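Local coordinates for protein histidinol-phosphatase (Listeria monocytogenes serotype 4b str. H7858, PDB 6NLR) that probably hydrolyses histidinol phosphate to histidinol and phosphate in histidine biosynthesis, using a trinuclear metal centre in a PHP-family fold, at residues V203-K206 against F207-I210; G162-Q165 against S166-D170; S62-M65 against S66-P69; R105-L108 against N109-P113. One frame throughout, in Å; residues are numbered along the deposited sequence.

Interaction 1: V203-K206 against F207-I210; sequences VMEK and FRVI
The guanidinium of R208 carries backbone on one face: E205 CA sits 3.5 Å above its plane, displaced toward the rim, and M204 O lies over the same face. E205 OE1 approaches from the NE and NH2 side, tilted 20° out of that plane. The F207 ring, the other flat group, is met obliquely by V203 O and K206 C.

E205 OE1 forms a salt bridge with R208 NH2 at 2.6 Å, whereas the bond from R208 NE to the same oxygen is weak, with an N-H...O angle of 127°. Carboxylate and guanidinium planes are turned 57° apart, which argues against a flat two-pronged pairing. E205 starts with CG anti to the backbone N and bends at chi2, bringing OE1 back to the arginine one turn on.

V203 CG1 lies 3.8 Å from F207 CE2, the two side chains running alongside each other. Backbone bonds from F207, R208, V209 and I210 to the residues four earlier confirm regular alpha-helix within 201-217. M204 and F207 also touch helix 240-248.

E201 forms a second salt bridge with R208 NH2, so two carboxylates share this one nitrogen; together they probably balance its charge and limit the rotation of the guanidinium.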
# COMPACT_ATOMS: atom_id res chain seq x y z
N VAL A 203 18.25 4.77 10.07
CA VAL A 203 16.92 4.74 9.39
C VAL A 203 16.85 5.88 8.38
O VAL A 203 16.41 5.69 7.24
CB VAL A 203 15.78 4.78 10.42
CG1 VAL A 203 14.45 5.18 9.81
CG2 VAL A 203 15.68 3.46 11.17
N MSE A 204 17.35 7.07 8.78
CA MSE A 204 17.28 8.23 7.92
C MSE A 204 18.11 8.03 6.65
O MSE A 204 17.68 8.43 5.56
CB MSE A 204 17.73 9.50 8.65
CG MSE A 204 16.70 10.10 9.57
SE MSE A 204 14.91 10.29 8.71
CE MSE A 204 15.30 11.23 7.03
N GLU A 205 19.29 7.43 6.80
CA GLU A 205 20.18 7.15 5.67
C GLU A 205 19.51 6.16 4.71
O GLU A 205 19.58 6.37 3.48
CB GLU A 205 21.52 6.61 6.17
CG GLU A 205 22.51 6.28 5.07
CD GLU A 205 22.83 7.41 4.08
OE1 GLU A 205 22.69 8.60 4.45
OE2 GLU A 205 23.23 7.10 2.93
N LYS A 206 18.84 5.14 5.25
CA LYS A 206 18.10 4.15 4.45
C LYS A 206 16.99 4.85 3.66
O LYS A 206 16.79 4.50 2.47
CB LYS A 206 17.58 3.02 5.33
CG LYS A 206 18.30 1.69 5.16
CD LYS A 206 17.80 0.85 3.98
CE LYS A 206 18.26 -0.60 4.02
NZ LYS A 206 18.10 -1.19 5.39
N PHE A 207 16.25 5.78 4.28
CA PHE A 207 15.22 6.57 3.56
C PHE A 207 15.88 7.38 2.42
O PHE A 207 15.31 7.43 1.33
CB PHE A 207 14.42 7.45 4.51
CG PHE A 207 13.21 6.78 5.12
CD1 PHE A 207 12.15 6.35 4.32
CD2 PHE A 207 13.09 6.66 6.49
CE1 PHE A 207 11.01 5.79 4.88
CE2 PHE A 207 11.95 6.10 7.06
CZ PHE A 207 10.91 5.67 6.25
N ARG A 208 17.05 7.96 2.65
CA ARG A 208 17.72 8.81 1.62
C ARG A 208 18.09 7.93 0.43
O ARG A 208 17.86 8.36 -0.72
CB ARG A 208 18.95 9.52 2.19
CG ARG A 208 18.58 10.74 3.03
CD ARG A 208 19.71 11.71 3.31
NE ARG A 208 20.72 11.04 4.12
CZ ARG A 208 20.76 11.03 5.46
NH1 ARG A 208 19.85 11.67 6.18
NH2 ARG A 208 21.72 10.36 6.08
N VAL A 209 18.61 6.73 0.69
CA VAL A 209 19.01 5.76 -0.37
C VAL A 209 17.74 5.39 -1.16
O VAL A 209 17.79 5.44 -2.41
CB VAL A 209 19.72 4.53 0.23
CG1 VAL A 209 19.81 3.37 -0.76
CG2 VAL A 209 21.11 4.90 0.73
N ILE A 210 16.65 5.06 -0.45
CA ILE A 210 15.35 4.67 -1.09
C ILE A 210 14.86 5.83 -1.96
O ILE A 210 14.47 5.55 -3.12
CB ILE A 210 14.32 4.25 -0.03
CG1 ILE A 210 14.61 2.84 0.49
CG2 ILE A 210 12.90 4.37 -0.56
CD1 ILE A 210 13.85 2.52 1.75

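Interaction 2: G162-Q165 against S166-D170; sequences GVKQ and SIEAD
Backbone bonds from S166 N to G162 O, I167 N to V163 O and E168 N to K164 O follow the i to i+4 pattern, marking 162-168 as the last turns of an alpha-helix. The next, from A169 N to Q165 O, is weak, with an N-H...O angle of 121°, and A169 is the residue at which the chain leaves helical torsions.

V163 O accepts twice. Besides I167 N, it takes the hydroxyl of S166, whose OG stands 2.6 Å away in the carbonyl plane and on a lone pair; with chi1 at 80°, OG is placed between the backbone N and carbonyl carbon and folds back onto the preceding turn. This buried hydroxyl therefore has its acceptor within the helix.

On the partly exposed side, K164 extends as far as CE and turns at chi4, delivering NZ to E168 OE2 at 2.8 Å. The ammonium arrives on the syn side, 27° out of the carboxylate plane. A water accepts from K164 NZ and donates to E168 OE1 at 2.7 Å, so both carboxylate oxygens are engaged.

V163 CG1 and I167 CD1 meet at 4.1 Å. These features are those of an amphipathic helix end: an i to i+4 salt bridge on the more exposed flank, alongside helix 201-217, with V163, S166 and I167 facing strands of the PHP fold and I167 also that helix.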
# COMPACT_ATOMS: atom_id res chain seq x y z
N GLY A 162 13.30 -4.31 2.53
CA GLY A 162 12.23 -4.87 1.69
C GLY A 162 11.71 -3.85 0.69
O GLY A 162 11.48 -4.20 -0.49
N VAL A 163 11.48 -2.62 1.14
CA VAL A 163 10.98 -1.50 0.28
C VAL A 163 12.01 -1.26 -0.83
O VAL A 163 11.62 -1.19 -1.99
CB VAL A 163 10.72 -0.23 1.10
CG1 VAL A 163 10.41 0.96 0.20
CG2 VAL A 163 9.60 -0.46 2.12
N LYS A 164 13.29 -1.18 -0.47
CA LYS A 164 14.40 -0.98 -1.42
C LYS A 164 14.39 -2.10 -2.47
O LYS A 164 14.50 -1.80 -3.67
CB LYS A 164 15.72 -0.89 -0.65
CG LYS A 164 16.96 -0.69 -1.50
CD LYS A 164 18.19 -0.45 -0.65
CE LYS A 164 19.44 -0.19 -1.47
NZ LYS A 164 19.99 -1.44 -2.03
N GLN A 165 14.28 -3.36 -2.04
CA GLN A 165 14.17 -4.52 -2.95
C GLN A 165 12.97 -4.36 -3.89
O GLN A 165 13.12 -4.66 -5.10
CB GLN A 165 14.07 -5.82 -2.15
CG GLN A 165 15.38 -6.28 -1.55
CD GLN A 165 15.16 -7.55 -0.77
OE1 GLN A 165 14.27 -7.65 0.06
NE2 GLN A 165 15.94 -8.55 -1.09
N SER A 166 11.82 -3.92 -3.38
CA SER A 166 10.61 -3.70 -4.22
C SER A 166 10.91 -2.67 -5.33
O SER A 166 10.48 -2.86 -6.48
CB SER A 166 9.40 -3.31 -3.39
OG SER A 166 9.41 -1.94 -3.02
N ILE A 167 11.67 -1.62 -5.02
CA ILE A 167 12.01 -0.56 -6.01
C ILE A 167 12.96 -1.12 -7.06
O ILE A 167 12.76 -0.82 -8.26
CB ILE A 167 12.57 0.68 -5.30
CG1 ILE A 167 11.50 1.31 -4.40
CG2 ILE A 167 13.13 1.67 -6.30
CD1 ILE A 167 12.07 2.19 -3.31
N GLU A 168 13.94 -1.91 -6.64
CA GLU A 168 14.99 -2.48 -7.52
C GLU A 168 14.39 -3.57 -8.41
O GLU A 168 14.95 -3.82 -9.44
CB GLU A 168 16.14 -3.08 -6.71
CG GLU A 168 16.97 -2.06 -5.95
CD GLU A 168 17.87 -2.63 -4.85
OE1 GLU A 168 17.61 -3.77 -4.32
OE2 GLU A 168 18.85 -1.93 -4.49
N ALA A 169 13.32 -4.23 -7.99
CA ALA A 169 12.83 -5.49 -8.61
C ALA A 169 12.48 -5.28 -10.10
O ALA A 169 11.85 -4.27 -10.45
CB ALA A 169 11.64 -6.00 -7.85
N ASP A 170 12.87 -6.23 -10.93
CA ASP A 170 12.41 -6.38 -12.34
C ASP A 170 11.13 -7.21 -12.31
O ASP A 170 11.23 -8.44 -12.23
CB ASP A 170 13.52 -7.03 -13.19
CG ASP A 170 13.03 -7.68 -14.48
OD1 ASP A 170 11.95 -7.25 -14.99
OD2 ASP A 170 13.72 -8.63 -14.98
O HOH W 1 18.64 -4.34 -1.92

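Interaction 3: S62-M65 against S66-P69; sequences SMAM and SDLP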
# COMPACT_ATOMS: atom_id res chain seq x y z
N SER A 62 -6.43 -11.13 0.44
CA SER A 62 -6.80 -10.77 -0.95
C SER A 62 -7.79 -11.76 -1.52
O SER A 62 -7.96 -12.84 -0.97
CB SER A 62 -5.56 -10.66 -1.80
OG SER A 62 -4.99 -11.93 -1.94
N MSE A 63 -8.42 -11.37 -2.63
CA MSE A 63 -9.32 -12.25 -3.35
C MSE A 63 -8.55 -13.43 -3.95
O MSE A 63 -7.32 -13.43 -4.00
CB MSE A 63 -10.02 -11.43 -4.45
CG MSE A 63 -9.12 -11.09 -5.62
SE MSE A 63 -9.97 -9.86 -6.89
CE MSE A 63 -8.95 -8.22 -6.76
N ALA A 64 -9.31 -14.43 -4.41
CA ALA A 64 -8.77 -15.59 -5.11
C ALA A 64 -8.59 -15.26 -6.60
O ALA A 64 -9.25 -14.38 -7.12
CB ALA A 64 -9.69 -16.77 -4.94
N MSE A 65 -7.71 -16.02 -7.25
CA MSE A 65 -7.50 -15.92 -8.69
C MSE A 65 -8.83 -16.03 -9.43
O MSE A 65 -9.08 -15.28 -10.37
CB MSE A 65 -6.52 -17.01 -9.15
CG MSE A 65 -5.08 -16.76 -8.74
SE MSE A 65 -4.21 -15.24 -9.69
CE MSE A 65 -4.36 -15.88 -11.55
N SER A 66 -9.72 -16.93 -9.00
CA SER A 66 -10.98 -17.16 -9.69
C SER A 66 -11.90 -15.93 -9.60
O SER A 66 -12.83 -15.85 -10.40
CB SER A 66 -11.65 -18.39 -9.17
OG SER A 66 -11.89 -18.26 -7.78
N ASP A 67 -11.68 -15.01 -8.66
CA ASP A 67 -12.52 -13.78 -8.55
C ASP A 67 -12.12 -12.74 -9.60
O ASP A 67 -12.91 -11.81 -9.82
CB ASP A 67 -12.41 -13.13 -7.17
CG ASP A 67 -13.00 -13.98 -6.06
OD1 ASP A 67 -14.11 -14.49 -6.25
OD2 ASP A 67 -12.33 -14.13 -5.00
N LEU A 68 -10.92 -12.84 -10.20
CA LEU A 68 -10.38 -11.77 -11.08
C LEU A 68 -11.35 -11.41 -12.21
O LEU A 68 -11.59 -10.24 -12.42
CB LEU A 68 -9.01 -12.16 -11.63
CG LEU A 68 -7.86 -12.09 -10.63
CD1 LEU A 68 -6.57 -12.64 -11.22
CD2 LEU A 68 -7.67 -10.66 -10.14
N PRO A 69 -11.91 -12.36 -12.99
CA PRO A 69 -12.85 -11.99 -14.05
C PRO A 69 -14.04 -11.15 -13.54
O PRO A 69 -14.43 -10.18 -14.19
CB PRO A 69 -13.35 -13.34 -14.60
CG PRO A 69 -12.27 -14.34 -14.22
CD PRO A 69 -11.67 -13.81 -12.93
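A64 N donates to D67 OD2 at 3.1 Å, reaching the carboxylate oxygen on its anti side and 26° out of plane. In the reverse direction, D67 N donates to A64 O at 2.9 Å. That donor stands 58° out of the carbonyl plane, well off a lone pair. A third hydrogen bond runs from L68 N to M65 O at 3.1 Å, again from above the carbonyl plane. A chi1 of -67° sets D67 CG beside its own backbone N, turning the carboxylate back toward A64.

The two backbone bonds, with helical-side torsions at M65, S66 and D67, define overlapping type I turns, 64-67 and 65-68. The D67 carboxylate adds a side-chain-to-backbone bond across the first of them. These consecutive turns lead from the loop after helix 56-59 into helix 68-81.

Apolar contacts gather around L68, whose two methyl groups have different selenium neighbours. M65 SE lies 3.8 Å from L68 CD1, the side chains meeting at a slant; M63 SE lies 4.1 Å from L68 CD2, where they are roughly perpendicular. M63 and D67 point opposite ways as they pass, M63 CB lying 3.6 Å from D67 OD2, while the M63 selenium approaches D67 CB. Both buried side chains, M63 and L68, touch F92 of strand 87-95, and P42 is touched by L68 and by both selenomethionines.

Interaction 4: R105-L108 against N109-P113; sequences RDFL and NEYGP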
# COMPACT_ATOMS: atom_id res chain seq x y z
N ARG A 105 5.86 -11.32 -11.40
CA ARG A 105 6.17 -10.98 -12.81
C ARG A 105 5.16 -11.71 -13.72
O ARG A 105 4.62 -11.05 -14.63
CB ARG A 105 7.64 -11.32 -13.13
CG ARG A 105 8.09 -10.96 -14.55
CD ARG A 105 9.51 -11.42 -14.88
NE ARG A 105 10.43 -11.01 -13.84
CZ ARG A 105 11.04 -11.82 -12.97
NH1 ARG A 105 10.88 -13.14 -13.03
NH2 ARG A 105 11.83 -11.31 -12.05
N ASP A 106 4.92 -13.01 -13.49
CA ASP A 106 3.98 -13.80 -14.32
C ASP A 106 2.57 -13.23 -14.16
O ASP A 106 1.86 -13.11 -15.16
CB ASP A 106 4.01 -15.28 -13.96
CG ASP A 106 5.30 -15.98 -14.37
OD1 ASP A 106 6.13 -15.36 -15.08
OD2 ASP A 106 5.47 -17.16 -13.96
N PHE A 107 2.18 -12.85 -12.95
CA PHE A 107 0.83 -12.29 -12.67
C PHE A 107 0.69 -10.96 -13.44
O PHE A 107 -0.32 -10.75 -14.13
CB PHE A 107 0.60 -12.12 -11.17
CG PHE A 107 -0.67 -11.37 -10.86
CD1 PHE A 107 -1.88 -12.03 -10.76
CD2 PHE A 107 -0.67 -9.99 -10.74
CE1 PHE A 107 -3.06 -11.33 -10.53
CE2 PHE A 107 -1.84 -9.29 -10.48
CZ PHE A 107 -3.03 -9.97 -10.39
N LEU A 108 1.68 -10.08 -13.31
CA LEU A 108 1.63 -8.75 -13.95
C LEU A 108 1.67 -8.89 -15.48
O LEU A 108 0.92 -8.15 -16.14
CB LEU A 108 2.80 -7.92 -13.43
CG LEU A 108 2.67 -7.46 -11.98
CD1 LEU A 108 3.98 -6.84 -11.50
CD2 LEU A 108 1.54 -6.46 -11.86
N ASN A 109 2.49 -9.80 -16.02
CA ASN A 109 2.51 -10.03 -17.49
C ASN A 109 1.14 -10.54 -17.95
O ASN A 109 0.72 -10.15 -19.04
CB ASN A 109 3.64 -10.97 -17.93
CG ASN A 109 5.02 -10.33 -17.84
OD1 ASN A 109 6.01 -11.04 -17.83
ND2 ASN A 109 5.11 -9.01 -17.79
N GLU A 110 0.44 -11.36 -17.16
CA GLU A 110 -0.88 -11.89 -17.60
C GLU A 110 -1.97 -10.81 -17.47
O GLU A 110 -2.71 -10.63 -18.43
CB GLU A 110 -1.28 -13.15 -16.83
CG GLU A 110 -2.63 -13.68 -17.25
CD GLU A 110 -2.95 -15.11 -16.85
OE1 GLU A 110 -2.21 -15.68 -16.02
OE2 GLU A 110 -3.95 -15.67 -17.38
N TYR A 111 -2.11 -10.14 -16.33
CA TYR A 111 -3.27 -9.26 -16.03
C TYR A 111 -2.94 -7.78 -16.23
O TYR A 111 -3.88 -6.97 -16.37
CB TYR A 111 -3.79 -9.55 -14.62
CG TYR A 111 -4.33 -10.95 -14.50
CD1 TYR A 111 -5.57 -11.29 -15.02
CD2 TYR A 111 -3.57 -11.96 -13.92
CE1 TYR A 111 -6.06 -12.58 -14.95
CE2 TYR A 111 -4.04 -13.26 -13.86
CZ TYR A 111 -5.29 -13.57 -14.36
OH TYR A 111 -5.72 -14.86 -14.26
N GLY A 112 -1.66 -7.43 -16.29
CA GLY A 112 -1.22 -6.03 -16.48
C GLY A 112 -1.95 -5.33 -17.62
O GLY A 112 -2.33 -4.18 -17.46
N PRO A 113 -2.15 -5.96 -18.80
CA PRO A 113 -2.83 -5.31 -19.92
C PRO A 113 -4.27 -4.87 -19.60
O PRO A 113 -4.77 -4.05 -20.33
CB PRO A 113 -2.80 -6.39 -21.03
CG PRO A 113 -1.57 -7.19 -20.70
CD PRO A 113 -1.62 -7.27 -19.18
O HOH W 2 5.17 -13.89 -17.96
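Helix 101-111 is the connecting helix of the beta-alpha-beta unit formed with strands 87-95 and 117-127, and the pair F107 and Y111 lies in its last turns. The rings sit obliquely, centroids 5.1 Å apart and planes at 37°, which fits neither a parallel stack nor a T-shaped pair. Their closest approach is F107 CE1 to Y111 CD2 at 3.5 Å. F107 has CG anti to the backbone N (chi1 172°), whereas Y111 has CG beside its own N; the two side chains run roughly perpendicular. F107 O lies near the plane of the tyrosine ring at its edge, 3.5 Å from Y111 CD2, and also accepts from Y111 N at 2.9 Å.

Bonds from N109 N to R105 O and from E110 N to D106 O continue the helical pattern. G112 N to L108 O, at 2.7 Å, is more bent, with an N-H...O angle of 134°, as the chain passes into the 3-10 segment at 112-113.

On another side, N109 runs alongside R105, with R105 CG 3.9 Å from N109 OD1. The guanidinium turns to D102, its salt-bridge partner. The chemistry is thus divided: dispersion between the obliquely set rings of buried F107, which also meets F92 edge-to-face, and partly exposed Y111, both touched by L68; and, outside, a water held by N109 OD1 at 3.0 Å and only weakly by D106 OD1.

All four contacts are local, yet they form two neighbouring pairs. Interactions 1 and 2 lie on helices 201-217 and 152-168, which pack against each other through I210 and I167 (CG2 to CD1 3.6 Å) and through V209 on K164. Interactions 3 and 4 meet where L68 CD1 comes 3.5 Å from Y111 CZ. R105 of interaction 4 probably donates to D170 O, tying that pair to interaction 2. Interaction 2 is the most buried; the others are partly buried. Salt bridges occur on the more exposed flanks of interactions 1 and 2, a carboxylate-to-backbone hydrogen bond in 3, and an aromatic pair in 4.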